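Local coordinates for protein homoprotocatechuate 2,3-dioxygenase (Brevibacterium fuscum, PDB 4Z6M) that catalyses the iron(II)-dependent ring cleavage of homoprotocatechuate by molecular oxygen, as an extradiol dioxygenase with a facial triad of metal ligands, at residues Ile51-Phe56 / His62-Thr67; Asn33-Val36 / Gly40-Val43; Glu179-Asp184 / Gln291-Trp296. The protein carries 1 engineered substitution. One frame throughout, in Å; residues are numbered along the deposited sequence. Where two conformers were deposited one is given.

Contact 1. Residues Ile51-Phe56 / His62-Thr67; sequences IYLRSF and HNLVLT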
loop_
_atom_site.group_PDB
_atom_site.type_symbol
_atom_site.label_atom_id
_atom_site.label_comp_id
_atom_site.label_asym_id
_atom_site.label_seq_id
_atom_site.Cartn_x
_atom_site.Cartn_y
_atom_site.Cartn_z
ATOM N N ILE A 51 3.327 23.552 23.263
ATOM C CA ILE A 51 2.439 22.994 22.254
ATOM C C ILE A 51 2.108 21.578 22.638
ATOM O O ILE A 51 3.000 20.780 22.923
ATOM C CB ILE A 51 3.084 23.017 20.852
ATOM C CG1 ILE A 51 3.492 24.459 20.496
ATOM C CG2 ILE A 51 2.138 22.424 19.820
ATOM C CD1 ILE A 51 4.375 24.556 19.288
ATOM N N TYR A 52 0.826 21.280 22.657
ATOM C CA TYR A 52 0.312 19.969 23.051
ATOM C C TYR A 52 -0.210 19.299 21.787
ATOM O O TYR A 52 -1.061 19.861 21.106
ATOM C CB TYR A 52 -0.843 20.105 24.038
ATOM C CG TYR A 52 -0.426 20.592 25.407
ATOM C CD1 TYR A 52 -0.087 21.928 25.630
ATOM C CD2 TYR A 52 -0.414 19.725 26.489
ATOM C CE1 TYR A 52 0.301 22.371 26.896
ATOM C CE2 TYR A 52 -0.036 20.153 27.754
ATOM C CZ TYR A 52 0.320 21.478 27.952
ATOM O OH TYR A 52 0.725 21.876 29.215
ATOM N N LEU A 53 0.303 18.104 21.487
ATOM C CA LEU A 53 0.063 17.427 20.226
ATOM C C LEU A 53 -0.449 16.013 20.455
ATOM O O LEU A 53 -0.046 15.350 21.414
ATOM C CB LEU A 53 1.359 17.322 19.427
ATOM C CG LEU A 53 1.994 18.663 19.048
ATOM C CD1 LEU A 53 3.417 18.454 18.560
ATOM C CD2 LEU A 53 1.139 19.381 18.019
ATOM N N ARG A 54 -1.302 15.545 19.533
ATOM C CA ARG A 54 -1.800 14.191 19.576
ATOM C C ARG A 54 -1.801 13.556 18.201
ATOM O O ARG A 54 -1.848 14.220 17.166
ATOM C CB ARG A 54 -3.183 14.102 20.220
ATOM C CG ARG A 54 -4.326 14.629 19.385
ATOM C CD ARG A 54 -5.615 14.472 20.129
ATOM N NE ARG A 54 -6.820 14.826 19.369
ATOM C CZ ARG A 54 -7.367 16.041 19.350
ATOM N NH1 ARG A 54 -6.761 17.091 19.921
ATOM N NH2 ARG A 54 -8.528 16.210 18.753
ATOM N N SER A 55 -1.756 12.229 18.242
ATOM C CA SER A 55 -1.840 11.416 17.038
ATOM C C SER A 55 -3.286 11.285 16.548
ATOM O O SER A 55 -4.235 11.621 17.256
ATOM C CB SER A 55 -1.208 10.057 17.314
ATOM O OG SER A 55 -1.929 9.348 18.270
ATOM N N PHE A 56 -3.429 10.732 15.342
ATOM C CA PHE A 56 -4.731 10.660 14.649
ATOM C C PHE A 56 -5.774 9.895 15.447
ATOM O O PHE A 56 -6.945 10.229 15.394
ATOM C CB PHE A 56 -4.525 9.985 13.296
ATOM C CG PHE A 56 -5.652 10.144 12.303
ATOM C CD1 PHE A 56 -6.035 11.406 11.854
ATOM C CD2 PHE A 56 -6.279 9.028 11.757
ATOM C CE1 PHE A 56 -7.036 11.539 10.912
ATOM C CE2 PHE A 56 -7.260 9.176 10.791
ATOM C CZ PHE A 56 -7.624 10.422 10.379
ATOM N N HIS A 62 -3.197 14.424 24.911
ATOM C CA HIS A 62 -2.017 14.586 24.084
ATOM C C HIS A 62 -1.116 13.354 24.177
ATOM O O HIS A 62 -1.206 12.568 25.117
ATOM C CB HIS A 62 -1.232 15.814 24.501
ATOM C CG HIS A 62 -0.858 15.803 25.946
ATOM N ND1 HIS A 62 -1.562 16.501 26.899
ATOM C CD2 HIS A 62 0.128 15.156 26.606
ATOM C CE1 HIS A 62 -1.027 16.285 28.081
ATOM N NE2 HIS A 62 -0.003 15.462 27.933
ATOM N N ASN A 63 -0.247 13.246 23.186
ATOM C CA ASN A 63 0.849 12.274 23.160
ATOM C C ASN A 63 2.225 12.932 23.256
ATOM O O ASN A 63 3.236 12.227 23.444
ATOM C CB ASN A 63 0.819 11.437 21.898
ATOM C CG ASN A 63 -0.439 10.608 21.752
ATOM O OD1 ASN A 63 -1.136 10.709 20.731
ATOM N ND2 ASN A 63 -0.739 9.791 22.746
ATOM N N LEU A 64 2.287 14.251 23.074
ATOM C CA LEU A 64 3.563 14.942 23.033
ATOM C C LEU A 64 3.331 16.365 23.513
ATOM O O LEU A 64 2.443 17.049 23.013
ATOM C CB LEU A 64 4.153 14.926 21.628
ATOM C CG LEU A 64 5.548 15.472 21.429
ATOM C CD1 LEU A 64 6.583 14.649 22.193
ATOM C CD2 LEU A 64 5.899 15.485 19.950
ATOM N N VAL A 65 4.112 16.794 24.502
ATOM C CA VAL A 65 4.126 18.181 24.954
ATOM C C VAL A 65 5.490 18.749 24.619
ATOM O O VAL A 65 6.522 18.210 25.050
ATOM C CB VAL A 65 3.857 18.305 26.469
ATOM C CG1 VAL A 65 3.761 19.781 26.853
ATOM C CG2 VAL A 65 2.579 17.584 26.832
ATOM N N LEU A 66 5.506 19.830 23.850
ATOM C CA LEU A 66 6.733 20.570 23.570
ATOM C C LEU A 66 6.738 21.779 24.498
ATOM O O LEU A 66 5.817 22.600 24.459
ATOM C CB LEU A 66 6.783 21.034 22.118
ATOM C CG LEU A 66 6.530 19.964 21.060
ATOM C CD1 LEU A 66 6.521 20.599 19.677
ATOM C CD2 LEU A 66 7.540 18.827 21.176
ATOM N N THR A 67 7.765 21.880 25.344
ATOM C CA THR A 67 7.868 22.947 26.346
ATOM C C THR A 67 9.114 23.756 26.043
ATOM O O THR A 67 10.201 23.213 25.982
ATOM C CB THR A 67 7.906 22.360 27.765
ATOM O OG1 THR A 67 6.671 21.706 28.050
ATOM C CG2 THR A 67 8.167 23.429 28.810
#

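Contact 2. Residues Asn33-Val36 / Gly40-Val43; sequences NFYV and GLHV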
loop_
_atom_site.group_PDB
_atom_site.type_symbol
_atom_site.label_atom_id
_atom_site.label_comp_id
_atom_site.label_asym_id
_atom_site.label_seq_id
_atom_site.Cartn_x
_atom_site.Cartn_y
_atom_site.Cartn_z
ATOM N N ASN A 33 7.023 23.841 13.514
ATOM C CA ASN A 33 7.101 23.602 12.082
ATOM C C ASN A 33 7.419 22.126 11.788
ATOM O O ASN A 33 6.881 21.536 10.850
ATOM C CB ASN A 33 8.127 24.536 11.439
ATOM C CG ASN A 33 8.306 24.280 9.957
ATOM O OD1 ASN A 33 9.321 23.727 9.542
ATOM N ND2 ASN A 33 7.329 24.678 9.154
ATOM N N PHE A 34 8.291 21.534 12.594
ATOM C CA PHE A 34 8.658 20.131 12.393
ATOM C C PHE A 34 7.476 19.218 12.740
ATOM O O PHE A 34 7.074 18.368 11.939
ATOM C CB PHE A 34 9.873 19.792 13.247
ATOM C CG PHE A 34 10.386 18.373 13.076
ATOM C CD1 PHE A 34 11.170 18.044 11.975
ATOM C CD2 PHE A 34 10.117 17.386 14.016
ATOM C CE1 PHE A 34 11.672 16.748 11.821
ATOM C CE2 PHE A 34 10.616 16.098 13.862
ATOM C CZ PHE A 34 11.392 15.790 12.772
ATOM N N TYR A 35 6.938 19.345 13.955
ATOM C CA TYR A 35 5.958 18.378 14.409
ATOM C C TYR A 35 4.566 18.557 13.808
ATOM O O TYR A 35 3.840 17.567 13.631
ATOM C CB TYR A 35 5.852 18.382 15.928
ATOM C CG TYR A 35 7.075 17.784 16.602
ATOM C CD1 TYR A 35 7.229 16.409 16.697
ATOM C CD2 TYR A 35 8.062 18.574 17.150
ATOM C CE1 TYR A 35 8.339 15.843 17.299
ATOM C CE2 TYR A 35 9.176 18.019 17.764
ATOM C CZ TYR A 35 9.308 16.655 17.838
ATOM O OH TYR A 35 10.390 16.056 18.415
ATOM N N VAL A 36 4.195 19.799 13.515
ATOM C CA VAL A 36 2.886 20.090 12.945
ATOM C C VAL A 36 2.988 20.148 11.431
ATOM O O VAL A 36 2.270 19.423 10.738
ATOM C CB VAL A 36 2.267 21.391 13.516
ATOM C CG1 VAL A 36 0.917 21.683 12.866
ATOM C CG2 VAL A 36 2.098 21.265 15.019
ATOM N N GLY A 40 2.644 16.561 10.732
ATOM C CA GLY A 40 1.188 16.513 10.706
ATOM C C GLY A 40 0.510 16.137 12.017
ATOM O O GLY A 40 -0.685 15.808 12.024
ATOM N N LEU A 41 1.216 16.198 13.144
ATOM C CA LEU A 41 0.551 15.938 14.415
ATOM C C LEU A 41 -0.505 17.020 14.683
ATOM O O LEU A 41 -0.432 18.122 14.136
ATOM C CB LEU A 41 1.563 15.883 15.561
ATOM C CG LEU A 41 2.374 14.574 15.613
ATOM C CD1 LEU A 41 3.591 14.754 16.502
ATOM C CD2 LEU A 41 1.553 13.377 16.084
ATOM N N HIS A 42 -1.496 16.665 15.493
ATOM C CA HIS A 42 -2.673 17.499 15.707
ATOM C C HIS A 42 -2.560 18.293 16.993
ATOM O O HIS A 42 -2.237 17.730 18.033
ATOM C CB HIS A 42 -3.911 16.594 15.730
ATOM C CG HIS A 42 -4.060 15.864 14.450
ATOM N ND1 HIS A 42 -4.613 16.462 13.340
ATOM C CD2 HIS A 42 -3.566 14.669 14.035
ATOM C CE1 HIS A 42 -4.533 15.629 12.315
ATOM N NE2 HIS A 42 -3.893 14.541 12.710
ATOM N N VAL A 43 -2.851 19.589 16.927
ATOM C CA VAL A 43 -2.715 20.474 18.088
ATOM C C VAL A 43 -3.945 20.354 18.981
ATOM O O VAL A 43 -5.073 20.638 18.568
ATOM C CB VAL A 43 -2.487 21.939 17.668
ATOM C CG1 VAL A 43 -2.337 22.823 18.897
ATOM C CG2 VAL A 43 -1.250 22.066 16.792
#

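Contact 3. Residues Glu179-Asp184 / Gln291-Trp296; sequences EDIQDD and QRRDWW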
loop_
_atom_site.group_PDB
_atom_site.type_symbol
_atom_site.label_atom_id
_atom_site.label_comp_id
_atom_site.label_asym_id
_atom_site.label_seq_id
_atom_site.Cartn_x
_atom_site.Cartn_y
_atom_site.Cartn_z
ATOM N N GLU A 179 11.849 -9.074 23.282
ATOM C CA GLU A 179 13.066 -9.393 22.548
ATOM C C GLU A 179 14.283 -8.762 23.210
ATOM O O GLU A 179 14.160 -7.799 23.963
ATOM C CB GLU A 179 12.960 -8.908 21.105
ATOM C CG GLU A 179 11.704 -9.434 20.397
ATOM C CD GLU A 179 11.827 -9.496 18.888
ATOM O OE1 GLU A 179 12.927 -9.752 18.414
ATOM O OE2 GLU A 179 10.804 -9.315 18.165
ATOM N N ASP A 180 15.457 -9.306 22.924
ATOM C CA ASP A 180 16.710 -8.732 23.409
ATOM C C ASP A 180 17.856 -9.082 22.488
ATOM O O ASP A 180 17.701 -9.908 21.569
ATOM C CB ASP A 180 16.963 -9.091 24.873
ATOM C CG ASP A 180 17.264 -10.536 25.126
ATOM O OD1 ASP A 180 17.057 -11.400 24.283
ATOM O OD2 ASP A 180 17.659 -10.826 26.259
ATOM N N ILE A 181 18.979 -8.397 22.717
ATOM C CA ILE A 181 20.190 -8.650 21.957
ATOM C C ILE A 181 21.307 -8.951 22.946
ATOM O O ILE A 181 21.552 -8.155 23.850
ATOM C CB ILE A 181 20.579 -7.430 21.083
ATOM C CG1 ILE A 181 19.531 -7.182 20.000
ATOM C CG2 ILE A 181 21.961 -7.606 20.457
ATOM C CD1 ILE A 181 19.742 -5.915 19.194
ATOM N N GLN A 182 21.986 -10.073 22.734
ATOM C CA GLN A 182 23.098 -10.509 23.586
ATOM C C GLN A 182 24.249 -10.993 22.737
ATOM O O GLN A 182 24.099 -11.175 21.536
ATOM C CB GLN A 182 22.646 -11.641 24.515
ATOM C CG GLN A 182 21.552 -11.249 25.473
ATOM C CD GLN A 182 21.246 -12.327 26.481
ATOM O OE1 GLN A 182 22.139 -13.059 26.936
ATOM N NE2 GLN A 182 20.007 -12.402 26.876
ATOM N N ASP A 183 25.401 -11.241 23.351
ATOM C CA ASP A 183 26.444 -12.008 22.672
ATOM C C ASP A 183 26.756 -13.298 23.398
ATOM O O ASP A 183 26.106 -13.635 24.397
ATOM C CB ASP A 183 27.691 -11.149 22.397
ATOM C CG ASP A 183 28.432 -10.728 23.629
ATOM O OD1 ASP A 183 28.174 -11.283 24.724
ATOM O OD2 ASP A 183 29.299 -9.824 23.493
ATOM N N ASP A 184 27.732 -14.033 22.870
ATOM C CA ASP A 184 28.095 -15.319 23.435
ATOM C C ASP A 184 29.056 -15.216 24.621
ATOM O O ASP A 184 29.533 -16.251 25.117
ATOM C CB ASP A 184 28.706 -16.223 22.340
ATOM C CG ASP A 184 30.058 -15.708 21.780
ATOM O OD1 ASP A 184 30.642 -14.697 22.274
ATOM O OD2 ASP A 184 30.548 -16.351 20.820
ATOM N N GLN A 291 21.201 -9.034 10.518
ATOM C CA GLN A 291 19.771 -8.835 10.267
ATOM C C GLN A 291 18.958 -8.455 11.506
ATOM O O GLN A 291 17.735 -8.330 11.420
ATOM C CB GLN A 291 19.148 -10.057 9.566
ATOM C CG GLN A 291 19.776 -10.361 8.217
ATOM C CD GLN A 291 19.096 -11.434 7.356
ATOM O OE1 GLN A 291 19.603 -11.775 6.294
ATOM N NE2 GLN A 291 18.005 -11.996 7.819
ATOM N N ARG A 292 19.623 -8.230 12.643
ATOM C CA ARG A 292 18.880 -8.053 13.886
ATOM C C ARG A 292 18.232 -6.664 13.966
ATOM O O ARG A 292 17.164 -6.544 14.543
ATOM C CB ARG A 292 19.766 -8.288 15.098
ATOM C CG ARG A 292 20.706 -7.113 15.398
ATOM C CD ARG A 292 21.944 -7.436 16.236
ATOM N NE ARG A 292 22.710 -6.211 16.429
ATOM C CZ ARG A 292 23.456 -5.671 15.479
ATOM N NH1 ARG A 292 23.632 -6.295 14.325
ATOM N NH2 ARG A 292 24.055 -4.511 15.691
ATOM N N ARG A 293 18.915 -5.624 13.470
ATOM C CA ARG A 293 18.405 -4.249 13.608
ATOM C C ARG A 293 17.757 -3.766 12.313
ATOM O O ARG A 293 16.672 -3.172 12.330
ATOM C CB ARG A 293 19.529 -3.312 14.061
ATOM C CG ARG A 293 19.840 -3.470 15.543
ATOM C CD ARG A 293 20.575 -2.293 16.128
ATOM N NE ARG A 293 20.808 -2.442 17.565
ATOM C CZ ARG A 293 19.943 -2.135 18.518
ATOM N NH1 ARG A 293 18.730 -1.696 18.239
ATOM N NH2 ARG A 293 20.305 -2.248 19.782
ATOM N N ASP A 294 18.420 -4.053 11.199
ATOM C CA ASP A 294 17.846 -3.943 9.860
ATOM C C ASP A 294 17.855 -5.331 9.246
ATOM O O ASP A 294 18.919 -5.902 8.983
ATOM C CB ASP A 294 18.599 -2.938 8.985
ATOM C CG ASP A 294 17.857 -2.654 7.733
ATOM O OD1 ASP A 294 16.891 -1.837 7.788
ATOM O OD2 ASP A 294 18.157 -3.287 6.710
ATOM N N TRP A 295 16.656 -5.850 9.006
ATOM C CA TRP A 295 16.464 -7.206 8.496
ATOM C C TRP A 295 17.073 -7.394 7.108
ATOM O O TRP A 295 17.408 -8.512 6.707
ATOM C CB TRP A 295 14.955 -7.443 8.438
ATOM C CG TRP A 295 14.452 -8.757 7.954
ATOM C CD1 TRP A 295 13.605 -8.963 6.913
ATOM C CD2 TRP A 295 14.625 -10.036 8.596
ATOM N NE1 TRP A 295 13.259 -10.291 6.820
ATOM C CE2 TRP A 295 13.895 -10.979 7.833
ATOM C CE3 TRP A 295 15.369 -10.489 9.693
ATOM C CZ2 TRP A 295 13.837 -12.324 8.184
ATOM C CZ3 TRP A 295 15.329 -11.861 10.014
ATOM C CH2 TRP A 295 14.572 -12.745 9.251
ATOM N N TRP A 296 17.196 -6.295 6.368
ATOM C CA TRP A 296 17.762 -6.289 5.020
ATOM C C TRP A 296 19.270 -6.136 5.023
ATOM O O TRP A 296 19.902 -6.103 3.954
ATOM C CB TRP A 296 17.112 -5.192 4.194
ATOM C CG TRP A 296 15.616 -5.181 4.259
ATOM C CD1 TRP A 296 14.765 -6.245 4.464
ATOM C CD2 TRP A 296 14.779 -4.024 4.128
ATOM N NE1 TRP A 296 13.461 -5.813 4.438
ATOM C CE2 TRP A 296 13.442 -4.461 4.217
ATOM C CE3 TRP A 296 15.030 -2.676 3.878
ATOM C CZ2 TRP A 296 12.374 -3.586 4.122
ATOM C CZ3 TRP A 296 13.979 -1.812 3.799
ATOM C CH2 TRP A 296 12.670 -2.258 3.939
#

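Contact 1. Residues Ile51-Phe56 / His62-Thr67
Leu-53 O takes two backbone donors, Asn-63 N at 2.8 Å and Leu-64 N at 3.1 Å. Two residues thus face one, a classic beta bulge. Leu-53 N donates a hydrogen bond to Leu-64 O, and Ile-51 exchanges both of its backbone bonds with Leu-66. Here strand 64-68 pairs antiparallel with strand 50-54, a hairpin of the beta-alpha-beta-beta-beta module of the glyoxalase/dioxygenase fold. The Asn-63 side chain extends the pairing beyond the bulge: its OD1 accepts Ser-55 N at 3.0 Å, and Ser-55 OG lies 2.9 Å from the same OD1; the hydroxyl has Val-151 O as a second possible acceptor. Asn-63 ND2 turns to Glu-58 and Ala-19. On one sheet face, His-62 CG lies between its backbone N and carbonyl carbon (chi1 56°), which sets its ring beside that of Tyr-52; the tyrosine edge is directed at the His-62 ring in an offset edge-to-face pair, planes at 65°. Val-65 CG1 sits over a Tyr-52 face, 4.0 Å from its centroid. Tyr-52 OH bonds to Gln-50 and Lys-110. On the opposite face, Leu-53 CD1 meets Leu-66 CD1 at 3.9 Å and Leu-64 CD2 at 4.1 Å, where they pack against Tyr-35.

Contact 2. Residues Asn33-Val36 / Gly40-Val43
Leu-41 and Tyr-35 share a first torsion (chi1 -76° and -71°), each with CG beside the backbone N and anti to the carbonyl carbon, and the two side chains run alongside each other in the same direction. They touch through Leu-41 CD1 and Tyr-35 CD1, 4.0 Å apart, the methyl approaching the ring obliquely. The base of the leucine rests on the helix end as well, its CB lying 3.4 Å from Tyr-35 O. That carbonyl is gripped by Leu-41 N at 3.0 Å, whereas Gly-40 N makes a weak bond to Val-36 O at 2.9 Å. Gly-40 is the first residue to leave helical geometry, and its positive phi of 79° lets the chain turn out of helix 28-38, whose last part here includes a wider, pi-type turn. The contact is therefore the C-terminal end of the helix in the beta-alpha-beta-beta-beta module, where the backbone swings round into strand 42-46, outermost in the sheet within this chain. Val-36 lies across this turn: its CG2 meets Val-43 CG2 at 3.9 Å, the two side chains crossing at about a right angle, and its CG1 stands 4.0 Å from Leu-41 O. Leu-53 of strand 50-54 packs against Tyr-35, Val-36, Leu-41 and Val-43 alike. The Tyr-35 hydroxyl extends past these apolar groups to bond with Asp-260.

Contact 3. Residues Glu179-Asp184 / Gln291-Trp296
Strand 176-182 belongs to the sheet that carries the iron, and from it Ile-181 reaches the loop that follows strand 283-286, where two successive arginines receive its end. The isoleucine points toward the loop, and its extended outer branch (chi2 173°) brings CD1 into contact with both. Over one face of the Arg-293 guanidinium, offset toward the rim, this methyl lies 3.8 Å from both CZ and NH2 of Arg-293. It also touches the aliphatic part of Arg-292, 4.0 Å from CD and 4.1 Å from CG of that residue, but meets the Arg-292 guanidinium obliquely. The two arginines pack on each other as well, with Arg-293 CG over one face of the Arg-292 guanidinium. Their contact with the strand is purely van der Waals; their charge is answered by Glu-329, whose OE2 forms salt bridges with Arg-292 NH2 and Arg-293 NE, tying the two groups together. Further along the loop, Trp-295 NE1 bonds to the backbone O and Trp-296 NE1 to OD1 of Asp-230 of a second subunit. The Arg-293 side chain is about 8 Å from the iron(II) held by His-155, His-214 and Glu-267, the facial triad typical of extradiol dioxygenases.

Overall arrangement
Contacts 1 and 2 are neighbours, their centres 8 Å apart, and build one module: strands 42-46 and 50-54 lie side by side in the same sheet, and Tyr-35 at the helix end packs on Leu-53, Leu-64 and Leu-66 of the hairpin. Contact 1 is wholly buried and dense in backbone bonds; contact 2 is partly buried and relies on two carbonyls at a helix end plus small apolar patches. Contact 3 lies on the opposite side of the chain's centre, about 32 Å from contact 1 between centres, in the iron-bearing half. It too is buried, yet joins a strand to a distant loop through one methyl, a guanidinium face and the aliphatic part of a second arginine, without hydrogen bonds between its segments.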